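Local coordinates for nitroreductase family protein (Lactobacillus plantarum, PDB 4QLX) that uses FMN and probably NADH to reduce the carbon-carbon double bond of 10-oxo-(11E)-octadecenoate, an enone step in the saturation of polyunsaturated fatty acids, at residues K141-A144 with T145-S149; V151-Q154 with L155-A159. All blocks are in the same frame, centred on the assembly; numbering follows the deposited sequence.

Contact 1. Residues K141-A144 with T145-S149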
loop_
_atom_site.group_PDB
_atom_site.type_symbol
_atom_site.label_atom_id
_atom_site.label_comp_id
_atom_site.label_asym_id
_atom_site.label_seq_id
_atom_site.Cartn_x
_atom_site.Cartn_y
_atom_site.Cartn_z
ATOM N N LYS A 141 4.409 -9.312 -14.342
ATOM C CA LYS A 141 5.344 -8.625 -13.453
ATOM C C LYS A 141 4.674 -7.377 -12.866
ATOM O O LYS A 141 4.799 -7.082 -11.683
ATOM C CB LYS A 141 6.629 -8.261 -14.211
ATOM C CG LYS A 141 7.486 -7.242 -13.495
ATOM C CD LYS A 141 8.697 -6.812 -14.312
ATOM C CE LYS A 141 9.350 -5.579 -13.693
ATOM N NZ LYS A 141 10.653 -5.227 -14.337
ATOM N N PHE A 142 3.939 -6.668 -13.717
ATOM C CA PHE A 142 3.146 -5.506 -13.329
ATOM C C PHE A 142 2.105 -5.874 -12.271
ATOM O O PHE A 142 1.986 -5.209 -11.232
ATOM C CB PHE A 142 2.481 -4.919 -14.585
ATOM C CG PHE A 142 1.407 -3.900 -14.307
ATOM C CD1 PHE A 142 1.740 -2.578 -14.043
ATOM C CD2 PHE A 142 0.065 -4.254 -14.354
ATOM C CE1 PHE A 142 0.753 -1.632 -13.802
ATOM C CE2 PHE A 142 -0.926 -3.314 -14.113
ATOM C CZ PHE A 142 -0.578 -1.997 -13.839
ATOM N N ASP A 143 1.360 -6.944 -12.540
ATOM C CA ASP A 143 0.369 -7.472 -11.607
ATOM C C ASP A 143 1.016 -7.834 -10.264
ATOM O O ASP A 143 0.534 -7.454 -9.192
ATOM C CB ASP A 143 -0.319 -8.700 -12.222
ATOM C CG ASP A 143 -1.306 -9.374 -11.279
ATOM O OD1 ASP A 143 -0.893 -10.239 -10.463
ATOM O OD2 ASP A 143 -2.519 -9.065 -11.384
ATOM N N ALA A 144 2.112 -8.576 -10.319
ATOM C CA ALA A 144 2.744 -9.006 -9.086
ATOM C C ALA A 144 3.327 -7.791 -8.353
ATOM O O ALA A 144 3.304 -7.740 -7.124
ATOM C CB ALA A 144 3.820 -10.050 -9.372
ATOM N N THR A 145 3.822 -6.807 -9.102
ATOM C CA THR A 145 4.413 -5.604 -8.482
ATOM C C THR A 145 3.368 -4.824 -7.673
ATOM O O THR A 145 3.643 -4.357 -6.561
ATOM C CB THR A 145 5.073 -4.671 -9.544
ATOM O OG1 THR A 145 6.202 -5.328 -10.143
ATOM C CG2 THR A 145 5.530 -3.357 -8.922
ATOM N N ILE A 146 2.160 -4.708 -8.204
ATOM C CA ILE A 146 1.099 -4.041 -7.457
ATOM C C ILE A 146 0.785 -4.743 -6.128
ATOM O O ILE A 146 0.732 -4.089 -5.098
ATOM C CB ILE A 146 -0.196 -3.940 -8.278
ATOM C CG1 ILE A 146 0.037 -3.117 -9.542
ATOM C CG2 ILE A 146 -1.295 -3.301 -7.441
ATOM C CD1 ILE A 146 -1.187 -3.058 -10.470
ATOM N N ASP A 147 0.582 -6.064 -6.153
ATOM C CA ASP A 147 0.352 -6.833 -4.919
ATOM C C ASP A 147 1.483 -6.610 -3.883
ATOM O O ASP A 147 1.240 -6.448 -2.688
ATOM C CB ASP A 147 0.251 -8.330 -5.209
ATOM C CG ASP A 147 -1.007 -8.725 -5.990
ATOM O OD1 ASP A 147 -1.878 -7.869 -6.276
ATOM O OD2 ASP A 147 -1.107 -9.929 -6.321
ATOM N N CYS A 148 2.720 -6.623 -4.356
ATOM C CA CYS A 148 3.874 -6.487 -3.467
ATOM C C CYS A 148 3.952 -5.102 -2.849
ATOM O O CYS A 148 4.470 -4.924 -1.750
ATOM C CB CYS A 148 5.162 -6.775 -4.221
ATOM S SG CYS A 148 5.402 -8.516 -4.565
ATOM N N SER A 149 3.450 -4.118 -3.581
ATOM C CA SER A 149 3.486 -2.739 -3.109
ATOM C C SER A 149 2.405 -2.506 -2.061
ATOM O O SER A 149 2.632 -1.793 -1.091
ATOM C CB SER A 149 3.325 -1.767 -4.290
ATOM O OG SER A 149 4.314 -2.011 -5.285
HETATM O O HOH W 1 -2.123 -6.655 -9.079
HETATM O O HOH W 2 -2.251 -10.867 -8.354
#
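Ile146 lays its CD1 over one face of the Phe142 ring, one helical turn back. Ile146 CD1 sits 4.0 Å from the centroid of the Phe142 ring and 28° off the normal, a CH-pi contact; Ile146 CD1 is 3.6 Å from Phe142 CZ. Thr145 turns its hydroxyl back along the helix, with OG1 anti to the carbonyl carbon (chi1 -66°). This torsion lets Thr145 OG1 add a second bond to Lys141 O, 2.7 Å, beside the helical bond from Thr145 N, 2.8 Å. The two donors arrive from opposite faces of the carbonyl plane. Ser149 repeats this pattern on Thr145 O. Asp143 and Asp147 hold their carboxylates near each other, planes 68° apart, with Asp143 OD1 4.2 Å from Asp147 OD2. One water lies between these oxygens and hydrogen-bonds to both, and a second bridges Asp143 O and Asp147 OD1. Tyr132 OH bonds Asp143, while the backbone N-H groups of Ala52 and Ser57 bond Asp147, which probably eases the like-charge pairing. Ile146 and Asp147 also touch FMN. Around this part of helix 137-161, Thr145 and Cys148 rest on Val191 of strand 188-197, Asp147 and Cys148 meet Trp58 of strand 58-63, and Phe142 packs on Lys141 of the second subunit's helix.

Contact 2. Residues V151-Q154 with L155-A159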
loop_
_atom_site.group_PDB
_atom_site.type_symbol
_atom_site.label_atom_id
_atom_site.label_comp_id
_atom_site.label_asym_id
_atom_site.label_seq_id
_atom_site.Cartn_x
_atom_site.Cartn_y
_atom_site.Cartn_z
ATOM N N VAL A 151 1.099 -4.797 -0.039
ATOM C CA VAL A 151 1.451 -5.509 1.185
ATOM C C VAL A 151 2.649 -4.804 1.843
ATOM O O VAL A 151 2.749 -4.752 3.072
ATOM C CB VAL A 151 1.739 -7.033 0.937
ATOM C CG1 VAL A 151 3.118 -7.257 0.329
ATOM C CG2 VAL A 151 1.635 -7.815 2.241
ATOM N N GLY A 152 3.536 -4.228 1.034
ATOM C CA GLY A 152 4.665 -3.469 1.574
ATOM C C GLY A 152 4.217 -2.240 2.343
ATOM O O GLY A 152 4.727 -1.921 3.428
ATOM N N MET A 153 3.257 -1.531 1.763
ATOM C CA MET A 153 2.648 -0.384 2.430
ATOM C C MET A 153 2.010 -0.805 3.754
ATOM O O MET A 153 2.150 -0.118 4.749
ATOM C CB MET A 153 1.599 0.278 1.520
ATOM C CG MET A 153 1.032 1.618 2.082
ATOM S SD MET A 153 2.266 2.932 2.258
ATOM C CE MET A 153 2.386 3.085 4.043
ATOM N N GLN A 154 1.316 -1.941 3.785
ATOM C CA GLN A 154 0.717 -2.350 5.051
ATOM C C GLN A 154 1.810 -2.715 6.055
ATOM O O GLN A 154 1.665 -2.437 7.238
ATOM C CB GLN A 154 -0.282 -3.507 4.861
ATOM C CG GLN A 154 -1.592 -3.012 4.233
ATOM C CD GLN A 154 -2.839 -3.705 4.776
ATOM O OE1 GLN A 154 -3.883 -3.069 4.954
ATOM N NE2 GLN A 154 -2.737 -5.012 5.046
ATOM N N LEU A 155 2.916 -3.283 5.577
ATOM C CA LEU A 155 3.979 -3.717 6.485
ATOM C C LEU A 155 4.652 -2.493 7.142
ATOM O O LEU A 155 5.057 -2.541 8.310
ATOM C CB LEU A 155 5.008 -4.584 5.739
ATOM C CG LEU A 155 6.139 -5.209 6.576
ATOM C CD1 LEU A 155 5.587 -5.917 7.811
ATOM C CD2 LEU A 155 6.958 -6.180 5.746
ATOM N N LEU A 156 4.738 -1.387 6.402
ATOM C CA LEU A 156 5.285 -0.145 6.964
ATOM C C LEU A 156 4.415 0.351 8.116
ATOM O O LEU A 156 4.923 0.882 9.118
ATOM C CB LEU A 156 5.400 0.940 5.890
ATOM C CG LEU A 156 6.415 0.786 4.757
ATOM C CD1 LEU A 156 6.217 1.928 3.794
ATOM C CD2 LEU A 156 7.853 0.819 5.285
ATOM N N LEU A 157 3.102 0.178 7.975
ATOM C CA LEU A 157 2.167 0.619 9.009
ATOM C C LEU A 157 2.206 -0.364 10.179
ATOM O O LEU A 157 2.238 0.042 11.337
ATOM C CB LEU A 157 0.731 0.750 8.440
ATOM C CG LEU A 157 0.635 1.777 7.301
ATOM C CD1 LEU A 157 -0.738 1.844 6.650
ATOM C CD2 LEU A 157 1.019 3.169 7.836
ATOM N N VAL A 158 2.199 -1.657 9.859
ATOM C CA VAL A 158 2.264 -2.696 10.877
ATOM C C VAL A 158 3.499 -2.479 11.745
ATOM O O VAL A 158 3.422 -2.553 12.974
ATOM C CB VAL A 158 2.291 -4.104 10.250
ATOM C CG1 VAL A 158 2.651 -5.141 11.294
ATOM C CG2 VAL A 158 0.928 -4.423 9.643
ATOM N N ALA A 159 4.616 -2.173 11.104
ATOM C CA ALA A 159 5.865 -1.919 11.828
ATOM C C ALA A 159 5.649 -0.882 12.932
ATOM O O ALA A 159 6.028 -1.107 14.089
ATOM C CB ALA A 159 6.959 -1.467 10.856
#
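Leu155, Leu156 and Val158 bond back to the carbonyls of Val151, Gly152 and Gln154 as in a regular alpha-helix, the Val158 N to Gln154 O bond being the shortest at 2.8 Å with an N-H...O angle of 167°, whereas the Leu157 N to Met153 O bond is weak at 3.4 Å. Met153 carries the side-chain contact. Its CG stands anti to the backbone N (chi1 -173°), and the chain then bends at chi2 and chi3, which carries the methyl end forward along the helix, over the next turn. Met153 CE reaches Leu157 CG at 3.9 Å and Leu156 CD1 at 4.0 Å. It meets two neighbouring leucines at once, crossing Leu156 at about a right angle and Leu157 at a slant. These are i to i+3 and i to i+4 contacts along one buried helix. In this nitroreductase-family homodimer, helix 137-161 packs between the sheet of its own chain and the second subunit: Leu157 meets Leu157 of the second subunit, Met153 meets Gln154 of that subunit and Leu156 touches its Pro50. Val158 places CG2 3.2 Å from Gln154 O, alongside the carbonyl that its own backbone N-H uses. Leu156 also lies on Ala166 and Ala168 of strand 165-169, while Val151 and Leu155 press on Ala46 of helix 36-46 and Val158 reaches Met42 and Glu45 of the same helix. The Gln154 amide is held elsewhere: NE2 bonds to Ala46 O and Thr48 OG1.

Both contacts lie on helix 137-161 and follow one another along the chain. Contact 1 (141-149) comes first and contact 2 (151-159) opens after it ends. Each joins adjoining segments, so neither closes a loop, and the two neither nest nor cross. Their centres are 15 Å apart. Contact 1 lies beside the FMN and the bound 10-oxooctadecanoic acid, and faces strands 58-63 and 188-197. Contact 2 lies nearer the centre of the chain, against helix 36-46 and strands 58-63 and 165-169. Both also touch the second subunit. The single helix thus ties the flavin site, the sheet and the dimer interface together.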